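Local coordinates for protein dienelactone hydrolase (Anabaena variabilis, PDB 2O2G) that probably acts as a hydrolase of the dienelactone hydrolase family, with an alpha/beta-hydrolase fold, at residues Tyr55-Leu60 with Leu207-Ala211; Val99-Asp103 with Glu134-Val139; Val116-Ser122 with Val139-Arg145; Leu129-Ala133 with Ala155-Val159. All blocks are in the same frame, centred on the assembly; numbering follows the deposited sequence. Where two conformers were deposited one is given.

Interaction 3 is the core of the set: two parallel strands near the middle of the chain, 116-121 and 139-145, bonded along their backbones. Interactions 4 and 2 lie on one side of this sheet. In interaction 4, also buried, helix 123-134, which links the two strands, meets the loop 155-159 by largely apolar contacts; in interaction 2 the turn after that helix meets helix 91-107 through a partly exposed salt bridge. Interaction 1, partly buried like interaction 2, sits across the chain's centre from these two, joining helices 51-63 and 206-221 with apolar groups and one hydroxyl pair. V139 belongs to both interactions 2 and 3, and Y118 of interaction 3 reaches T102 of interaction 2.

Interaction 1: Tyr55-Leu60 with Leu207-Ala211; sequences YVAEVL and LTAVA
The methyl of A211 is the bump at the centre of this helix pair. It sits in a hollow of helix 51-63 between V56 and V59, with A211 CB 3.8 Å from V59 CB. The ring of Y55 adds a third wall where Y55 CE2 comes within 4.1 Å of A211 CB. The two segment axes approach to 9.4 Å and cross at -43°. Y55 is the bump in the other direction, its ring lying against L207, T208 and A211 of helix 206-221. Its CG lies anti to the backbone N (chi1 174°), which throws the ring out across the gap to that helix. There Y55 CD2 passes 3.7 Å from L207 CD2, the two side chains sliding by each other in opposite senses, while L207 CD1 turns to V56 CG2. V59 CG2 lies over one face of the same ring, near its rim. At the far end Y55 OH meets T208 OG1 at 2.8 Å in a hydrogen bond that either hydroxyl could donate. A phenylalanine in place of Y55 would probably keep the apolar packing but leave the T208 hydroxyl without this mate. Deeper in, V56 and L60 rest on F40 of strand 36-41, and V210 on I194. The contact is thus greasy toward the sheet and polar at its partly exposed margin, where one hydroxyl pair pins the outer end of the ring.

Interaction 2: Val99-Asp103 with Glu134-Val139; sequences VGATD and ERPETV. With SO4 (sulfate ion), chain C.
D103 and R135 make the charged part of this contact, a side-on salt bridge from helix 91-107 to the turn that follows helix 123-134. R135 NE donates to D103 OD1 at 2.8 Å and R135 NH2 to D103 OD2 at 2.9 Å. Both bonds are almost straight, both use the syn lone pairs, and the carboxylate and guanidinium planes lie only 9° apart. The third nitrogen, R135 NH1, donates to E134 O at 2.8 Å from above the carbonyl plane, so all three nitrogens help fix the group's rotation. The chain bends at chi2 (-77°) to lay it there. A methionine in place of R135 would probably leave the D103 carboxylate without its charged mate and E134 O without the NH1 donor.

Two further sets of hydrogen bonds lie nearby. T102 OG1 bonds to Y118 OH, and a sulfate, probably from the crystallisation liquor, sits in the turn, where E137 N donates to its O4 at 2.8 Å.

The methyl V99 CG1 covers one guanidinium face, 3.4 Å from R135 NH2. The apolar contacts are V99 CG2 on E134 CB and T102 CG2 on T138 CG2, the latter at 3.8 Å. The paired charges, partly exposed, tie the turn to the neighbouring helix while methyl groups of V99, T102 and T138 pack alongside.

Interaction 3: Val116-Ser122 with Val139-Arg145; sequences VGYFGAS and VQAVVSR. With SO4 (sulfate ion), chain B.
Strands 116-121 and 139-145 run parallel, 12° apart, and are laced by six backbone hydrogen bonds from Q140 N to V116 O through to S122 N to R145 O, in the beta-alpha-beta unit closed by helix 123-134. On the face toward that helix, the Y118 ring carries V139 CG1 over its centre in a CH-pi contact, 4.0 Å from the centroid, and V142 CG2 lies 4.1 Å from Y118 CD2.

On the other face, F119 CE2 packs 4.0 Å from V143 CG1, and F119 CZ touches R145 CB at 3.7 Å. R145 bends at chi2 and chi3, folding its guanidinium flat over A121 CB, 3.6 Å from R145 CZ. The group's edge then faces a sulfate: R145 NH1 donates to O3 and R145 NH2 to O4, each 3.0 Å away. A water bonded to R145 NE and R145 O closes the other edge.

S122 has strained backbone angles (51°/-120°) and touches H199, consistent with the nucleophile elbow and a Ser-His-Asp triad of alpha/beta hydrolases. R145 and R52 probably make this spot attractive to an anion, here a sulfate probably from the crystallisation liquor, beside the probable nucleophile.

Interaction 4: Leu129-Ala133 with Ala155-Val159; sequences LVAAA and ALPHV
A155 O is gripped within its own turn by H158 N at 3.0 Å and, weakly, by V159 N, and the methyl of A133 lies against the same oxygen, with A133 CB 3.8 Å from A155 O. This short 3-10 turn, 156-158, packs against helix 123-134.

The rest is a close fit of small groups. A155 CB nestles on the helix, 3.8 Å from V130 CA and 4.0 Å from V130 CG2. A133 CB stands among A155 CB, H158 CB and V159 CG2. With V159 CG1 anti to the backbone N (chi1 170°) and leaning toward A132 CB, V159 CG2 is left to come within 3.5 Å of L129 O, an oxygen that accepts from A133 N in the helix.

Further in, L129 CD1 meets L156 CD2 at 3.9 Å, the two leucines crossing at a slant. L129 of helix 123-134 and L156, which goes on to A181 of helix 172-184, link these two helices; L129 also touches P149. H158 sends its ring outward, with ND1 bonded to S154 O. No hydrogen bond joins the two segments, so what holds them is largely apolar: alanine methyls let the turn's backbone come near the helix, and the larger side chains seal the buried end.

Interaction 1: Tyr55-Leu60 with Leu207-Ala211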
loop_
_atom_site.group_PDB
_atom_site.type_symbol
_atom_site.label_atom_id
_atom_site.label_comp_id
_atom_site.label_asym_id
_atom_site.label_seq_id
_atom_site.Cartn_x
_atom_site.Cartn_y
_atom_site.Cartn_z
ATOM N N TYR A 55 -7.895 8.216 -5.770
ATOM C CA TYR A 55 -8.906 8.773 -4.863
ATOM C C TYR A 55 -8.435 8.714 -3.420
ATOM O O TYR A 55 -8.458 9.712 -2.710
ATOM C CB TYR A 55 -10.261 8.028 -5.001
ATOM C CG TYR A 55 -11.241 8.525 -3.961
ATOM C CD1 TYR A 55 -11.856 9.780 -4.099
ATOM C CD2 TYR A 55 -11.483 7.785 -2.796
ATOM C CE1 TYR A 55 -12.717 10.259 -3.123
ATOM C CE2 TYR A 55 -12.337 8.240 -1.831
ATOM C CZ TYR A 55 -12.952 9.482 -1.988
ATOM O OH TYR A 55 -13.816 9.926 -1.005
ATOM N N VAL A 56 -8.017 7.530 -2.952
ATOM C CA VAL A 56 -7.523 7.417 -1.599
ATOM C C VAL A 56 -6.333 8.390 -1.367
ATOM O O VAL A 56 -6.273 9.044 -0.349
ATOM C CB VAL A 56 -7.080 5.954 -1.226
ATOM C CG1 VAL A 56 -6.513 5.925 0.145
ATOM C CG2 VAL A 56 -8.264 4.990 -1.300
ATOM N N ALA A 57 -5.414 8.481 -2.341
ATOM C CA ALA A 57 -4.246 9.312 -2.220
ATOM C C ALA A 57 -4.632 10.760 -2.030
ATOM O O ALA A 57 -4.034 11.436 -1.208
ATOM C CB ALA A 57 -3.336 9.149 -3.419
ATOM N N GLU A 58 -5.629 11.216 -2.779
ATOM C CA GLU A 58 -6.108 12.594 -2.681
ATOM C C GLU A 58 -6.719 12.849 -1.314
ATOM O O GLU A 58 -6.666 13.960 -0.810
ATOM C CB GLU A 58 -7.087 12.880 -3.834
ATOM C CG GLU A 58 -6.324 12.958 -5.169
ATOM C CD GLU A 58 -7.133 12.668 -6.464
ATOM O OE1 GLU A 58 -8.292 12.174 -6.393
ATOM O OE2 GLU A 58 -6.558 12.905 -7.571
ATOM N N VAL A 59 -7.304 11.826 -0.709
ATOM C CA VAL A 59 -7.879 11.972 0.644
ATOM C C VAL A 59 -6.753 12.091 1.683
ATOM O O VAL A 59 -6.788 12.964 2.537
ATOM C CB VAL A 59 -8.842 10.806 0.992
ATOM C CG1 VAL A 59 -9.363 10.947 2.403
ATOM C CG2 VAL A 59 -9.997 10.790 0.029
ATOM N N LEU A 60 -5.718 11.258 1.555
ATOM C CA LEU A 60 -4.555 11.311 2.449
ATOM C C LEU A 60 -3.847 12.669 2.303
ATOM O O LEU A 60 -3.503 13.326 3.297
ATOM C CB LEU A 60 -3.577 10.160 2.149
ATOM C CG LEU A 60 -4.166 8.736 2.252
ATOM C CD1 LEU A 60 -3.147 7.673 1.844
ATOM C CD2 LEU A 60 -4.664 8.444 3.650
ATOM N N LEU A 207 -15.589 3.165 -0.886
ATOM C CA LEU A 207 -14.206 3.620 -1.086
ATOM C C LEU A 207 -13.878 4.805 -0.214
ATOM O O LEU A 207 -12.778 4.866 0.344
ATOM C CB LEU A 207 -13.910 3.933 -2.547
ATOM C CG LEU A 207 -12.431 4.112 -2.914
ATOM C CD1 LEU A 207 -11.697 2.808 -2.711
ATOM C CD2 LEU A 207 -12.279 4.569 -4.363
ATOM N N THR A 208 -14.841 5.698 -0.035
ATOM C CA THR A 208 -14.644 6.831 0.840
ATOM C C THR A 208 -14.307 6.347 2.267
ATOM O O THR A 208 -13.383 6.861 2.885
ATOM C CB THR A 208 -15.857 7.741 0.813
ATOM O OG1 THR A 208 -15.972 8.273 -0.515
ATOM C CG2 THR A 208 -15.717 8.878 1.818
ATOM N N ALA A 209 -15.063 5.369 2.770
ATOM C CA ALA A 209 -14.807 4.792 4.082
ATOM C C ALA A 209 -13.412 4.201 4.160
ATOM O O ALA A 209 -12.738 4.322 5.159
ATOM C CB ALA A 209 -15.854 3.720 4.414
ATOM N N VAL A 210 -12.996 3.502 3.125
ATOM C CA VAL A 210 -11.648 2.972 3.107
ATOM C C VAL A 210 -10.629 4.107 3.286
ATOM O O VAL A 210 -9.699 3.996 4.089
ATOM C CB VAL A 210 -11.358 2.182 1.821
ATOM C CG1 VAL A 210 -9.871 1.848 1.715
ATOM C CG2 VAL A 210 -12.187 0.929 1.807
ATOM N N ALA A 211 -10.789 5.181 2.531
ATOM C CA ALA A 211 -9.872 6.318 2.620
ATOM C C ALA A 211 -9.903 6.997 3.986
ATOM O O ALA A 211 -8.836 7.400 4.538
ATOM C CB ALA A 211 -10.212 7.291 1.597
#

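Interaction 2: Val99-Asp103 with Glu134-Val139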
loop_
_atom_site.group_PDB
_atom_site.type_symbol
_atom_site.label_atom_id
_atom_site.label_comp_id
_atom_site.label_asym_id
_atom_site.label_seq_id
_atom_site.Cartn_x
_atom_site.Cartn_y
_atom_site.Cartn_z
ATOM N N VAL A 99 10.098 -2.837 -1.309
ATOM C CA VAL A 99 11.269 -2.639 -0.433
ATOM C C VAL A 99 12.215 -1.641 -1.130
ATOM O O VAL A 99 12.737 -0.751 -0.472
ATOM C CB VAL A 99 12.015 -3.975 -0.135
ATOM C CG1 VAL A 99 13.383 -3.762 0.509
ATOM C CG2 VAL A 99 11.159 -4.888 0.735
ATOM N N GLY A 100 12.440 -1.841 -2.440
ATOM C CA GLY A 100 13.284 -0.946 -3.272
ATOM C C GLY A 100 12.778 0.494 -3.272
ATOM O O GLY A 100 13.566 1.435 -3.061
ATOM N N ALA A 101 11.483 0.679 -3.485
ATOM C CA ALA A 101 10.867 2.016 -3.398
ATOM C C ALA A 101 10.969 2.652 -2.011
ATOM O O ALA A 101 11.083 3.879 -1.887
ATOM C CB ALA A 101 9.407 1.976 -3.843
ATOM N N THR A 102 10.900 1.831 -0.970
ATOM C CA THR A 102 11.041 2.299 0.429
ATOM C C THR A 102 12.468 2.864 0.621
ATOM O O THR A 102 12.657 3.979 1.076
ATOM C CB THR A 102 10.714 1.139 1.435
ATOM O OG1 THR A 102 9.387 0.621 1.177
ATOM C CG2 THR A 102 10.762 1.635 2.879
ATOM N N ASP A 103 13.455 2.090 0.202
ATOM C CA ASP A 103 14.861 2.511 0.281
ATOM C C ASP A 103 15.107 3.809 -0.505
ATOM O O ASP A 103 15.839 4.703 -0.038
ATOM C CB ASP A 103 15.769 1.382 -0.220
ATOM C CG ASP A 103 15.749 0.157 0.698
ATOM O OD1 ASP A 103 15.243 0.269 1.842
ATOM O OD2 ASP A 103 16.285 -0.914 0.287
ATOM N N GLU A 134 10.533 -7.019 6.094
ATOM C CA GLU A 134 11.923 -6.772 5.646
ATOM C C GLU A 134 12.503 -5.398 6.050
ATOM O O GLU A 134 13.720 -5.215 5.959
ATOM C CB GLU A 134 12.062 -6.858 4.118
ATOM C CG GLU A 134 11.689 -8.160 3.513
ATOM C CD GLU A 134 12.519 -9.274 4.032
ATOM O OE1 GLU A 134 13.767 -9.120 4.046
ATOM O OE2 GLU A 134 11.924 -10.298 4.431
ATOM N N ARG A 135 11.665 -4.444 6.444
ATOM C CA ARG A 135 12.130 -3.121 6.880
ATOM C C ARG A 135 11.455 -2.708 8.192
ATOM O O ARG A 135 10.724 -1.686 8.239
ATOM C CB ARG A 135 11.857 -2.085 5.763
ATOM C CG ARG A 135 12.673 -2.288 4.506
ATOM C CD ARG A 135 14.096 -1.811 4.699
ATOM N NE ARG A 135 14.913 -1.985 3.509
ATOM C CZ ARG A 135 15.582 -3.091 3.226
ATOM N NH1 ARG A 135 15.457 -4.175 3.982
ATOM N NH2 ARG A 135 16.273 -3.157 2.110
ATOM N N PRO A 136 11.708 -3.462 9.284
ATOM C CA PRO A 136 11.001 -3.213 10.554
ATOM C C PRO A 136 11.213 -1.874 11.241
ATOM O O PRO A 136 10.321 -1.402 11.971
ATOM C CB PRO A 136 11.501 -4.353 11.451
ATOM C CG PRO A 136 12.852 -4.675 10.899
ATOM C CD PRO A 136 12.666 -4.584 9.421
ATOM N N GLU A 137 12.371 -1.259 11.052
ATOM C CA GLU A 137 12.611 0.022 11.698
ATOM C C GLU A 137 12.125 1.179 10.836
ATOM O O GLU A 137 11.857 2.254 11.356
ATOM C CB GLU A 137 14.088 0.184 12.062
ATOM N N THR A 138 11.950 0.944 9.541
ATOM C CA THR A 138 11.598 1.994 8.588
ATOM C C THR A 138 10.100 2.142 8.348
ATOM O O THR A 138 9.608 3.261 8.196
ATOM C CB THR A 138 12.332 1.732 7.245
ATOM O OG1 THR A 138 13.736 1.658 7.500
ATOM C CG2 THR A 138 12.080 2.831 6.183
ATOM N N VAL A 139 9.371 1.032 8.279
ATOM C CA VAL A 139 7.951 1.078 7.945
ATOM C C VAL A 139 7.171 1.158 9.241
ATOM O O VAL A 139 7.290 0.273 10.091
ATOM C CB VAL A 139 7.512 -0.146 7.142
ATOM C CG1 VAL A 139 6.026 0.011 6.736
ATOM C CG2 VAL A 139 8.435 -0.346 5.927
HETATM S S SO4 C . 15.005 -1.496 8.633
HETATM O O1 SO4 C . 16.172 -0.599 8.667
HETATM O O2 SO4 C . 15.315 -2.535 7.675
HETATM O O3 SO4 C . 13.863 -0.676 8.278
HETATM O O4 SO4 C . 14.795 -2.111 9.949
#

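Interaction 3: Val116-Ser122 with Val139-Arg145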
loop_
_atom_site.group_PDB
_atom_site.type_symbol
_atom_site.label_atom_id
_atom_site.label_comp_id
_atom_site.label_asym_id
_atom_site.label_seq_id
_atom_site.Cartn_x
_atom_site.Cartn_y
_atom_site.Cartn_z
ATOM N N VAL A 116 7.552 6.349 6.609
ATOM C CA VAL A 116 6.926 5.535 5.598
ATOM C C VAL A 116 5.842 4.623 6.126
ATOM O O VAL A 116 6.027 3.926 7.120
ATOM C CB VAL A 116 7.930 4.692 4.798
ATOM C CG1 VAL A 116 7.199 3.794 3.790
ATOM C CG2 VAL A 116 8.934 5.595 4.053
ATOM N N GLY A 117 4.710 4.636 5.418
ATOM C CA GLY A 117 3.610 3.704 5.660
ATOM C C GLY A 117 3.230 3.059 4.327
ATOM O O GLY A 117 3.474 3.621 3.266
ATOM N N TYR A 118 2.576 1.902 4.371
ATOM C CA TYR A 118 2.166 1.234 3.145
ATOM C C TYR A 118 0.647 1.112 3.044
ATOM O O TYR A 118 -0.065 0.846 4.069
ATOM C CB TYR A 118 2.722 -0.189 3.041
ATOM C CG TYR A 118 4.228 -0.404 2.954
ATOM C CD1 TYR A 118 5.093 0.536 2.434
ATOM C CD2 TYR A 118 4.749 -1.637 3.298
ATOM C CE1 TYR A 118 6.451 0.272 2.339
ATOM C CE2 TYR A 118 6.092 -1.925 3.184
ATOM C CZ TYR A 118 6.942 -0.987 2.706
ATOM O OH TYR A 118 8.271 -1.335 2.635
ATOM N N PHE A 119 0.151 1.343 1.837
ATOM C CA PHE A 119 -1.261 1.123 1.518
ATOM C C PHE A 119 -1.249 0.097 0.427
ATOM O O PHE A 119 -0.896 0.416 -0.709
ATOM C CB PHE A 119 -2.004 2.392 1.105
ATOM C CG PHE A 119 -3.481 2.151 0.826
ATOM C CD1 PHE A 119 -3.907 1.659 -0.409
ATOM C CD2 PHE A 119 -4.437 2.390 1.794
ATOM C CE1 PHE A 119 -5.292 1.418 -0.657
ATOM C CE2 PHE A 119 -5.817 2.122 1.563
ATOM C CZ PHE A 119 -6.239 1.644 0.359
ATOM N N GLY A 120 -1.627 -1.142 0.761
ATOM C CA GLY A 120 -1.598 -2.203 -0.196
ATOM C C GLY A 120 -3.001 -2.574 -0.619
ATOM O O GLY A 120 -3.818 -2.865 0.245
ATOM N N ALA A 121 -3.258 -2.589 -1.934
ATOM C CA ALA A 121 -4.586 -2.865 -2.480
ATOM C C ALA A 121 -4.674 -4.271 -3.077
ATOM O O ALA A 121 -3.817 -4.664 -3.903
ATOM C CB ALA A 121 -4.934 -1.842 -3.538
ATOM N N SER A 122 -5.698 -5.004 -2.662
ATOM C CA SER A 122 -5.937 -6.353 -3.160
ATOM C C SER A 122 -4.652 -7.193 -3.039
ATOM O O SER A 122 -4.152 -7.344 -1.942
ATOM C CB SER A 122 -6.491 -6.285 -4.580
ATOM O OG SER A 122 -7.706 -5.558 -4.592
ATOM N N VAL A 139 9.371 1.032 8.279
ATOM C CA VAL A 139 7.951 1.078 7.945
ATOM C C VAL A 139 7.171 1.158 9.241
ATOM O O VAL A 139 7.290 0.273 10.091
ATOM C CB VAL A 139 7.512 -0.146 7.142
ATOM C CG1 VAL A 139 6.026 0.011 6.736
ATOM C CG2 VAL A 139 8.435 -0.346 5.927
ATOM N N GLN A 140 6.420 2.241 9.379
ATOM C CA GLN A 140 5.690 2.587 10.606
ATOM C C GLN A 140 4.201 2.291 10.637
ATOM O O GLN A 140 3.559 2.456 11.699
ATOM C CB GLN A 140 5.894 4.068 10.947
ATOM C CG GLN A 140 7.354 4.438 11.237
ATOM C CD GLN A 140 7.553 5.743 12.016
ATOM O OE1 GLN A 140 8.695 6.141 12.234
ATOM N NE2 GLN A 140 6.454 6.403 12.463
ATOM N N ALA A 141 3.644 1.845 9.513
ATOM C CA ALA A 141 2.223 1.509 9.432
ATOM C C ALA A 141 1.892 0.836 8.118
ATOM O O ALA A 141 2.529 1.073 7.093
ATOM C CB ALA A 141 1.319 2.772 9.625
ATOM N N VAL A 142 0.890 -0.032 8.156
ATOM C CA VAL A 142 0.425 -0.719 6.961
ATOM C C VAL A 142 -1.103 -0.798 6.999
ATOM O O VAL A 142 -1.678 -1.053 8.037
ATOM C CB VAL A 142 0.989 -2.170 6.835
ATOM C CG1 VAL A 142 0.348 -2.920 5.627
ATOM C CG2 VAL A 142 2.507 -2.169 6.721
ATOM N N VAL A 143 -1.729 -0.548 5.859
ATOM C CA VAL A 143 -3.172 -0.717 5.688
ATOM C C VAL A 143 -3.310 -1.663 4.479
ATOM O O VAL A 143 -2.690 -1.442 3.435
ATOM C CB VAL A 143 -3.899 0.596 5.402
ATOM C CG1 VAL A 143 -5.385 0.342 5.094
ATOM C CG2 VAL A 143 -3.762 1.547 6.544
ATOM N N SER A 144 -4.098 -2.721 4.639
ATOM C CA SER A 144 -4.350 -3.678 3.578
ATOM C C SER A 144 -5.817 -3.574 3.192
ATOM O O SER A 144 -6.678 -3.753 4.053
ATOM C CB SER A 144 -4.002 -5.091 4.021
ATOM O OG SER A 144 -4.558 -5.985 3.082
ATOM N N ARG A 145 -6.088 -3.194 1.934
ATOM C CA ARG A 145 -7.474 -3.044 1.440
ATOM C C ARG A 145 -7.896 -4.273 0.657
ATOM O O ARG A 145 -7.446 -4.495 -0.477
ATOM C CB ARG A 145 -7.618 -1.800 0.568
ATOM C CG ARG A 145 -9.056 -1.486 0.116
ATOM C CD ARG A 145 -9.052 -0.883 -1.258
ATOM N NE ARG A 145 -8.787 -1.930 -2.259
ATOM C CZ ARG A 145 -8.499 -1.707 -3.528
ATOM N NH1 ARG A 145 -8.309 -0.476 -3.979
ATOM N NH2 ARG A 145 -8.308 -2.733 -4.331
HETATM S S SO4 B . -6.318 -1.485 -7.400
HETATM O O1 SO4 B . -4.918 -1.193 -7.152
HETATM O O2 SO4 B . -6.509 -1.342 -8.815
HETATM O O3 SO4 B . -7.087 -0.436 -6.758
HETATM O O4 SO4 B . -6.716 -2.799 -6.908
HETATM O O HOH W 1 -9.549 -4.835 -2.570
#

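Interaction 4: Leu129-Ala133 with Ala155-Val159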
loop_
_atom_site.group_PDB
_atom_site.type_symbol
_atom_site.label_atom_id
_atom_site.label_comp_id
_atom_site.label_asym_id
_atom_site.label_seq_id
_atom_site.Cartn_x
_atom_site.Cartn_y
_atom_site.Cartn_z
ATOM N N LEU A 129 2.791 -6.443 3.375
ATOM C CA LEU A 129 3.154 -7.085 4.626
ATOM C C LEU A 129 4.489 -7.786 4.504
ATOM O O LEU A 129 5.255 -7.781 5.459
ATOM C CB LEU A 129 2.072 -8.050 5.117
ATOM C CG LEU A 129 0.816 -7.253 5.501
ATOM C CD1 LEU A 129 -0.399 -8.130 5.457
ATOM C CD2 LEU A 129 0.959 -6.563 6.870
ATOM N N VAL A 130 4.772 -8.406 3.353
ATOM C CA VAL A 130 6.065 -9.096 3.185
ATOM C C VAL A 130 7.209 -8.080 3.206
ATOM O O VAL A 130 8.244 -8.309 3.830
ATOM C CB VAL A 130 6.115 -9.980 1.904
ATOM C CG1 VAL A 130 7.517 -10.582 1.706
ATOM C CG2 VAL A 130 5.086 -11.084 1.984
ATOM N N ALA A 131 7.005 -6.941 2.541
ATOM C CA ALA A 131 7.983 -5.867 2.534
ATOM C C ALA A 131 8.209 -5.241 3.936
ATOM O O ALA A 131 9.344 -4.965 4.323
ATOM C CB ALA A 131 7.552 -4.778 1.534
ATOM N N ALA A 132 7.122 -5.026 4.677
ATOM C CA ALA A 132 7.178 -4.440 6.011
ATOM C C ALA A 132 8.032 -5.281 6.962
ATOM O O ALA A 132 8.790 -4.737 7.766
ATOM C CB ALA A 132 5.751 -4.253 6.555
ATOM N N ALA A 133 7.915 -6.600 6.855
ATOM C CA ALA A 133 8.710 -7.535 7.653
ATOM C C ALA A 133 10.202 -7.438 7.325
ATOM O O ALA A 133 11.023 -7.754 8.185
ATOM C CB ALA A 133 8.228 -8.913 7.450
ATOM N N ALA A 155 5.874 -14.042 6.743
ATOM C CA ALA A 155 6.070 -12.634 7.056
ATOM C C ALA A 155 5.220 -12.134 8.191
ATOM O O ALA A 155 5.659 -11.257 8.939
ATOM C CB ALA A 155 5.774 -11.771 5.827
ATOM N N LEU A 156 3.996 -12.652 8.318
ATOM C CA LEU A 156 3.038 -12.061 9.263
ATOM C C LEU A 156 3.520 -11.838 10.704
ATOM O O LEU A 156 3.460 -10.695 11.187
ATOM C CB LEU A 156 1.712 -12.823 9.266
ATOM C CG LEU A 156 0.836 -12.686 8.019
ATOM C CD1 LEU A 156 -0.394 -13.590 8.201
ATOM C CD2 LEU A 156 0.458 -11.235 7.729
ATOM N N PRO A 157 4.017 -12.888 11.371
ATOM C CA PRO A 157 4.497 -12.663 12.753
ATOM C C PRO A 157 5.761 -11.778 12.916
ATOM O O PRO A 157 6.097 -11.418 14.058
ATOM C CB PRO A 157 4.752 -14.082 13.280
ATOM C CG PRO A 157 4.963 -14.916 12.071
ATOM C CD PRO A 157 4.145 -14.306 10.971
ATOM N N HIS A 158 6.431 -11.418 11.810
ATOM C CA HIS A 158 7.600 -10.568 11.875
ATOM C C HIS A 158 7.270 -9.117 11.616
ATOM O O HIS A 158 8.105 -8.246 11.868
ATOM C CB HIS A 158 8.669 -11.061 10.901
ATOM C CG HIS A 158 9.242 -12.386 11.294
ATOM N ND1 HIS A 158 8.934 -13.555 10.633
ATOM C CD2 HIS A 158 10.025 -12.739 12.342
ATOM C CE1 HIS A 158 9.554 -14.567 11.221
ATOM N NE2 HIS A 158 10.219 -14.101 12.265
ATOM N N VAL A 159 6.073 -8.857 11.114
ATOM C CA VAL A 159 5.646 -7.478 10.837
ATOM C C VAL A 159 5.628 -6.715 12.162
ATOM O O VAL A 159 5.034 -7.182 13.155
ATOM C CB VAL A 159 4.295 -7.453 10.159
ATOM C CG1 VAL A 159 3.711 -5.988 10.070
ATOM C CG2 VAL A 159 4.394 -8.057 8.791
#